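Local coordinates for Xaa-Pro Dipeptidase (Alteromonas macleodii, PDB 2QS8), which probably hydrolyses dipeptides or other short peptides as a metal-dependent carboxypeptidase of the amidohydrolase superfamily, and binds methionine in its active site, at residues A[61-69]-A[358-368]; A[107-117]-A[135-143]. All blocks are in the same frame, centred on the assembly; numbering follows the deposited sequence.

How the contacts relate
From the N terminus the chain first runs through strand 60-67, after which it turns at Met68 to reach the metal ligand His69, then through helix 88-104 into 107-117, and by way of helix 119-128 to 135-143. Contact 2 closes the short beta-alpha-beta loop from strand 107-112 to strand 136-139. Only after the remaining barrel strands and helices does residue range 358-368 come back to 61-69, so contact 1 closes a loop of nearly 290 residues with contact 2 lying wholly within it. Contact 1 sets helix 360-365 against strand 60-67, whose sheet neighbour is strand 107-112 of contact 2: Asp67 O lies 2.9 Å from Arg111 N, a probable hydrogen bond.

Contact 1 of 2, residues A[61-69]-A[358-368]; sequences VLPGLMDMH and ATMETAKLLRI. With MG (magnesium ion), chain C.
The backbones come closest at Met66 and Ala358, where Met66 N gives a bent hydrogen bond of 2.8 Å to Ala358 O, in the carbonyl plane, just ahead of helix 360-365. Both Met66 and Met68 are selenomethionines, and both send their side chains to the helix. Met66 has CG anti to its carbonyl carbon (chi1 -64°) and an extended chain, which carries SE past Thr362 and sets CE 3.7 Å from Ala363 CB, with Ile368 CD1 also near it. Thr362 stands between the two selenomethionines: its OG1 lies against Met66 CB at 3.1 Å, while its CG2 meets Met68 CG at 3.5 Å. That hydroxyl is held by its hydrogen bond to Thr359 O, reached from above the carbonyl plane at 3.0 Å; Ala363 N binds the same oxygen from the same face. Met68, bent at chi2 and chi3, brings SE to 3.9 Å from Leu366 CG. Before the helix, Thr359 CG2 meets the Pro63 ring at CG, the two side chains crossing at about a right angle, while its OG1 bonds to Ile355 O. Helix 360-365 thus appears to lie across the inner side of the barrel, closing its end. At the other end, His69 NE2 binds magnesium at 2.4 Å with His71, the His-x-His pair following the first barrel strand in the amidohydrolase superfamily.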
# COMPACT_ATOMS: atom_id res chain seq x y z
N VAL A 61 -24.70 3.11 50.20
CA VAL A 61 -24.12 3.96 49.18
C VAL A 61 -22.88 3.30 48.58
O VAL A 61 -22.11 2.64 49.29
CB VAL A 61 -23.74 5.35 49.77
CG1 VAL A 61 -23.01 6.18 48.73
CG2 VAL A 61 -25.00 6.08 50.24
N LEU A 62 -22.70 3.47 47.28
CA LEU A 62 -21.54 2.92 46.59
C LEU A 62 -21.04 3.96 45.59
O LEU A 62 -21.73 4.94 45.29
CB LEU A 62 -21.90 1.64 45.82
CG LEU A 62 -22.74 0.55 46.49
CD1 LEU A 62 -24.21 0.87 46.31
CD2 LEU A 62 -22.44 -0.81 45.88
N PRO A 63 -19.81 3.80 45.08
CA PRO A 63 -19.39 4.81 44.12
C PRO A 63 -20.07 4.46 42.79
O PRO A 63 -20.57 3.35 42.64
CB PRO A 63 -17.87 4.64 44.08
CG PRO A 63 -17.66 3.21 44.44
CD PRO A 63 -18.71 2.91 45.48
N GLY A 64 -20.13 5.41 41.86
CA GLY A 64 -20.77 5.15 40.58
C GLY A 64 -20.21 3.91 39.92
O GLY A 64 -19.00 3.71 39.89
N LEU A 65 -21.08 3.06 39.38
CA LEU A 65 -20.63 1.83 38.72
C LEU A 65 -20.15 2.06 37.28
O LEU A 65 -20.58 3.01 36.61
CB LEU A 65 -21.76 0.80 38.75
CG LEU A 65 -22.26 0.46 40.17
CD1 LEU A 65 -23.48 -0.44 40.08
CD2 LEU A 65 -21.15 -0.20 40.97
N MSE A 66 -19.26 1.19 36.81
CA MSE A 66 -18.72 1.30 35.46
C MSE A 66 -18.85 0.01 34.63
O MSE A 66 -18.66 -1.09 35.14
CB MSE A 66 -17.25 1.68 35.53
CG MSE A 66 -17.02 3.04 36.12
SE MSE A 66 -15.13 3.58 35.98
CE MSE A 66 -14.98 4.72 37.57
N ASP A 67 -19.19 0.16 33.35
CA ASP A 67 -19.33 -0.98 32.44
C ASP A 67 -18.33 -0.75 31.31
O ASP A 67 -18.46 0.17 30.53
CB ASP A 67 -20.77 -1.04 31.89
CG ASP A 67 -21.08 -2.36 31.21
OD1 ASP A 67 -20.16 -2.97 30.63
OD2 ASP A 67 -22.26 -2.78 31.24
N MSE A 68 -17.31 -1.61 31.26
CA MSE A 68 -16.25 -1.49 30.25
C MSE A 68 -16.62 -1.96 28.84
O MSE A 68 -15.77 -1.93 27.95
CB MSE A 68 -15.02 -2.28 30.70
CG MSE A 68 -14.44 -1.90 32.04
SE MSE A 68 -13.84 -0.05 31.90
CE MSE A 68 -12.31 -0.14 30.71
N HIS A 69 -17.86 -2.41 28.63
CA HIS A 69 -18.22 -2.93 27.31
C HIS A 69 -19.70 -2.79 26.98
O HIS A 69 -20.50 -3.69 27.26
CB HIS A 69 -17.79 -4.39 27.23
CG HIS A 69 -17.73 -4.94 25.84
ND1 HIS A 69 -16.58 -5.52 25.32
CD2 HIS A 69 -18.67 -5.06 24.88
CE1 HIS A 69 -16.83 -5.96 24.10
NE2 HIS A 69 -18.09 -5.70 23.81
N ALA A 358 -16.09 -3.12 39.29
CA ALA A 358 -16.91 -2.18 38.53
C ALA A 358 -16.73 -0.76 39.03
O ALA A 358 -17.44 0.15 38.62
CB ALA A 358 -18.37 -2.58 38.62
N THR A 359 -15.77 -0.58 39.94
CA THR A 359 -15.47 0.73 40.50
C THR A 359 -14.00 1.12 40.32
O THR A 359 -13.66 1.91 39.43
CB THR A 359 -15.85 0.79 42.01
OG1 THR A 359 -15.37 -0.38 42.68
CG2 THR A 359 -17.35 0.84 42.17
N MSE A 360 -13.12 0.56 41.14
CA MSE A 360 -11.68 0.85 41.05
C MSE A 360 -10.97 0.13 39.90
O MSE A 360 -10.06 0.68 39.28
CB MSE A 360 -10.98 0.50 42.38
CG MSE A 360 -11.27 1.48 43.51
SE MSE A 360 -10.67 3.23 42.87
CE MSE A 360 -8.74 2.89 42.57
N GLU A 361 -11.35 -1.11 39.63
CA GLU A 361 -10.70 -1.84 38.54
C GLU A 361 -11.02 -1.22 37.19
O GLU A 361 -10.14 -1.10 36.32
CB GLU A 361 -11.10 -3.31 38.57
CG GLU A 361 -10.54 -4.04 39.79
CD GLU A 361 -9.05 -3.75 40.00
OE1 GLU A 361 -8.22 -4.34 39.28
OE2 GLU A 361 -8.71 -2.93 40.87
N THR A 362 -12.27 -0.81 37.01
CA THR A 362 -12.69 -0.19 35.78
C THR A 362 -12.04 1.17 35.66
O THR A 362 -11.63 1.57 34.57
CB THR A 362 -14.23 -0.00 35.72
OG1 THR A 362 -14.68 0.58 36.95
CG2 THR A 362 -14.92 -1.34 35.49
N ALA A 363 -11.93 1.89 36.78
CA ALA A 363 -11.31 3.22 36.78
C ALA A 363 -9.84 3.16 36.35
O ALA A 363 -9.35 4.07 35.69
CB ALA A 363 -11.42 3.85 38.16
N LYS A 364 -9.15 2.08 36.71
CA LYS A 364 -7.75 1.92 36.33
C LYS A 364 -7.62 1.63 34.83
O LYS A 364 -6.75 2.17 34.15
CB LYS A 364 -7.10 0.79 37.13
CG LYS A 364 -7.04 1.03 38.64
CD LYS A 364 -6.53 -0.21 39.36
CE LYS A 364 -6.75 -0.08 40.86
NZ LYS A 364 -6.49 -1.38 41.55
N LEU A 365 -8.49 0.75 34.33
CA LEU A 365 -8.49 0.40 32.91
C LEU A 365 -8.77 1.62 32.04
O LEU A 365 -8.25 1.73 30.94
CB LEU A 365 -9.51 -0.70 32.62
CG LEU A 365 -9.59 -1.25 31.18
CD1 LEU A 365 -8.20 -1.64 30.66
CD2 LEU A 365 -10.52 -2.45 31.16
N LEU A 366 -9.61 2.53 32.54
CA LEU A 366 -9.93 3.75 31.81
C LEU A 366 -8.97 4.89 32.15
O LEU A 366 -9.14 6.01 31.67
CB LEU A 366 -11.37 4.20 32.10
CG LEU A 366 -12.51 3.57 31.29
CD1 LEU A 366 -13.84 4.15 31.74
CD2 LEU A 366 -12.31 3.84 29.80
N ARG A 367 -7.98 4.60 32.99
CA ARG A 367 -6.96 5.57 33.38
C ARG A 367 -7.55 6.81 34.04
O ARG A 367 -7.16 7.94 33.74
CB ARG A 367 -6.13 5.98 32.16
CG ARG A 367 -5.57 4.79 31.40
CD ARG A 367 -4.86 5.17 30.12
NE ARG A 367 -4.40 3.99 29.39
CZ ARG A 367 -3.63 4.02 28.31
NH1 ARG A 367 -3.21 5.18 27.81
NH2 ARG A 367 -3.28 2.88 27.72
N ILE A 368 -8.50 6.60 34.95
CA ILE A 368 -9.13 7.70 35.67
C ILE A 368 -9.28 7.40 37.16
O ILE A 368 -10.05 8.06 37.86
CB ILE A 368 -10.51 8.03 35.08
CG1 ILE A 368 -11.36 6.77 34.97
CG2 ILE A 368 -10.36 8.69 33.73
CD1 ILE A 368 -12.79 7.05 34.55
MG MG C . -19.27 -6.18 21.77

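Contact 2 of 2, residues A[107-117]-A[135-143]; sequences FTTVRQVGDSG and PRIFAAGKT
A right-handed beta-alpha-beta crossover, strand 107-112 to strand 136-139 through helix 119-128, brings these segments side by side as parallel neighbours, their axes 4.7 Å apart. Five backbone hydrogen bonds zip them together, from Arg136 N to Thr108 O (2.6 Å) through to Ala140 N to Gln112 O. On one face, Thr109 OG1 lies alongside the Arg136 chain, 3.5 Å from CD and at the guanidinium edge, while its CG2, anti to the backbone N (chi1 of OG1 -62°), meets the Phe138 ring edge-on and in plane at CE1, 3.7 Å away. The extended Arg136 chain carries its guanidinium to salt bridges with Asp382 and Asp406. On the other face Val110 CG2 touches both Pro135 CG, at 3.9 Å, and Ile137 CG1; Ile137 in turn packs on helix 119-128. Past the strands the two loops meet through water. One water accepts from Gly114 N, with Asp115 OD1 and Gly141 O also within its reach; a second accepts from Thr143 N at 2.8 Å and donates to Asp115 O. Asp115 OD2 closes an Asx turn on Gly117 N at 2.6 Å, and Gly114 O bonds to the metal ligand His71. Parallel strands ending in loops beside the metal are the hallmark of the catalytic end of a TIM barrel.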
# COMPACT_ATOMS: atom_id res chain seq x y z
N PHE A 107 -25.01 3.02 36.54
CA PHE A 107 -23.72 3.12 35.85
C PHE A 107 -23.47 4.54 35.36
O PHE A 107 -24.04 4.98 34.36
CB PHE A 107 -23.63 2.11 34.72
CG PHE A 107 -23.56 0.69 35.20
CD1 PHE A 107 -24.69 0.04 35.70
CD2 PHE A 107 -22.34 0.01 35.23
CE1 PHE A 107 -24.60 -1.24 36.21
CE2 PHE A 107 -22.25 -1.27 35.74
CZ PHE A 107 -23.39 -1.90 36.24
N THR A 108 -22.62 5.25 36.10
CA THR A 108 -22.28 6.63 35.81
C THR A 108 -21.16 6.79 34.79
O THR A 108 -20.96 7.87 34.23
CB THR A 108 -21.89 7.35 37.13
OG1 THR A 108 -20.92 6.57 37.84
CG2 THR A 108 -23.14 7.55 38.00
N THR A 109 -20.41 5.73 34.54
CA THR A 109 -19.35 5.78 33.56
C THR A 109 -19.37 4.48 32.77
O THR A 109 -19.53 3.40 33.35
CB THR A 109 -17.94 5.94 34.22
OG1 THR A 109 -17.87 7.17 34.94
CG2 THR A 109 -16.85 5.96 33.14
N VAL A 110 -19.22 4.58 31.45
CA VAL A 110 -19.18 3.39 30.60
C VAL A 110 -18.14 3.56 29.50
O VAL A 110 -17.77 4.68 29.15
CB VAL A 110 -20.56 3.10 29.91
CG1 VAL A 110 -21.63 2.85 30.96
CG2 VAL A 110 -20.97 4.27 29.02
N ARG A 111 -17.68 2.44 28.98
CA ARG A 111 -16.73 2.44 27.88
C ARG A 111 -17.46 1.79 26.69
O ARG A 111 -17.72 0.58 26.70
CB ARG A 111 -15.48 1.61 28.25
CG ARG A 111 -14.34 1.71 27.23
CD ARG A 111 -13.13 0.83 27.58
NE ARG A 111 -13.46 -0.59 27.57
CZ ARG A 111 -12.57 -1.57 27.55
NH1 ARG A 111 -11.27 -1.30 27.55
NH2 ARG A 111 -12.97 -2.83 27.50
N GLN A 112 -17.84 2.59 25.69
CA GLN A 112 -18.50 2.04 24.51
C GLN A 112 -17.39 1.55 23.58
O GLN A 112 -16.57 2.33 23.09
CB GLN A 112 -19.32 3.09 23.77
CG GLN A 112 -19.95 2.53 22.49
CD GLN A 112 -21.46 2.68 22.46
OE1 GLN A 112 -22.11 2.66 23.50
NE2 GLN A 112 -22.01 2.81 21.26
N VAL A 113 -17.37 0.25 23.32
CA VAL A 113 -16.35 -0.30 22.47
C VAL A 113 -16.88 -0.79 21.13
O VAL A 113 -16.70 -1.95 20.78
CB VAL A 113 -15.61 -1.46 23.18
CG1 VAL A 113 -14.72 -0.88 24.29
CG2 VAL A 113 -16.61 -2.42 23.77
N GLY A 114 -17.53 0.11 20.39
CA GLY A 114 -18.05 -0.23 19.08
C GLY A 114 -19.44 0.21 18.67
O GLY A 114 -20.41 -0.05 19.36
N ASP A 115 -19.53 0.90 17.53
CA ASP A 115 -20.80 1.33 16.94
C ASP A 115 -20.47 1.67 15.49
O ASP A 115 -19.30 1.59 15.10
CB ASP A 115 -21.43 2.53 17.68
CG ASP A 115 -20.56 3.77 17.70
OD1 ASP A 115 -20.13 4.17 18.80
OD2 ASP A 115 -20.32 4.36 16.63
N SER A 116 -21.46 2.06 14.69
CA SER A 116 -21.20 2.35 13.28
C SER A 116 -20.09 3.38 13.04
O SER A 116 -19.56 3.48 11.94
CB SER A 116 -22.48 2.76 12.55
OG SER A 116 -23.05 3.94 13.09
N GLY A 117 -19.72 4.13 14.08
CA GLY A 117 -18.64 5.09 13.93
C GLY A 117 -18.68 6.37 14.77
O GLY A 117 -17.70 6.70 15.44
N PRO A 135 -24.38 8.83 31.20
CA PRO A 135 -23.16 8.53 31.94
C PRO A 135 -21.95 9.19 31.28
O PRO A 135 -22.07 9.81 30.23
CB PRO A 135 -23.09 7.01 31.84
CG PRO A 135 -23.56 6.79 30.42
CD PRO A 135 -24.74 7.74 30.29
N ARG A 136 -20.79 9.08 31.92
CA ARG A 136 -19.57 9.62 31.34
C ARG A 136 -19.21 8.56 30.30
O ARG A 136 -19.07 7.38 30.64
CB ARG A 136 -18.45 9.71 32.39
CG ARG A 136 -18.69 10.75 33.48
CD ARG A 136 -17.64 10.63 34.59
NE ARG A 136 -18.03 11.41 35.76
CZ ARG A 136 -17.96 12.73 35.85
NH1 ARG A 136 -17.50 13.46 34.84
NH2 ARG A 136 -18.38 13.34 36.95
N ILE A 137 -19.08 8.97 29.05
CA ILE A 137 -18.78 8.01 28.00
C ILE A 137 -17.37 8.11 27.43
O ILE A 137 -16.89 9.19 27.11
CB ILE A 137 -19.77 8.16 26.81
CG1 ILE A 137 -21.20 7.92 27.29
CG2 ILE A 137 -19.39 7.16 25.71
CD1 ILE A 137 -22.25 8.07 26.18
N PHE A 138 -16.72 6.96 27.31
CA PHE A 138 -15.40 6.87 26.73
C PHE A 138 -15.60 5.92 25.55
O PHE A 138 -15.89 4.73 25.72
CB PHE A 138 -14.41 6.35 27.75
CG PHE A 138 -14.16 7.31 28.88
CD1 PHE A 138 -14.90 7.22 30.05
CD2 PHE A 138 -13.22 8.32 28.76
CE1 PHE A 138 -14.69 8.13 31.09
CE2 PHE A 138 -13.01 9.24 29.80
CZ PHE A 138 -13.75 9.14 30.96
N ALA A 139 -15.48 6.48 24.35
CA ALA A 139 -15.74 5.73 23.13
C ALA A 139 -14.55 5.33 22.29
O ALA A 139 -13.51 5.99 22.28
CB ALA A 139 -16.73 6.51 22.29
N ALA A 140 -14.73 4.24 21.55
CA ALA A 140 -13.70 3.73 20.67
C ALA A 140 -14.08 3.97 19.21
O ALA A 140 -13.29 3.73 18.30
CB ALA A 140 -13.51 2.24 20.92
N GLY A 141 -15.30 4.47 19.00
CA GLY A 141 -15.76 4.70 17.64
C GLY A 141 -15.90 3.38 16.89
O GLY A 141 -16.32 2.37 17.46
N LYS A 142 -15.55 3.37 15.61
CA LYS A 142 -15.66 2.16 14.81
C LYS A 142 -14.62 1.12 15.19
O LYS A 142 -13.43 1.42 15.23
CB LYS A 142 -15.52 2.49 13.32
CG LYS A 142 -15.53 1.25 12.41
CD LYS A 142 -16.93 0.66 12.24
CE LYS A 142 -16.88 -0.68 11.52
NZ LYS A 142 -16.37 -1.77 12.40
N THR A 143 -15.08 -0.09 15.48
CA THR A 143 -14.18 -1.19 15.83
C THR A 143 -13.36 -1.50 14.58
O THR A 143 -13.88 -1.53 13.48
CB THR A 143 -14.97 -2.47 16.22
OG1 THR A 143 -15.74 -2.22 17.40
CG2 THR A 143 -14.01 -3.63 16.48
O HOH W 1 -17.73 2.99 20.01
O HOH W 2 -17.71 -1.05 15.19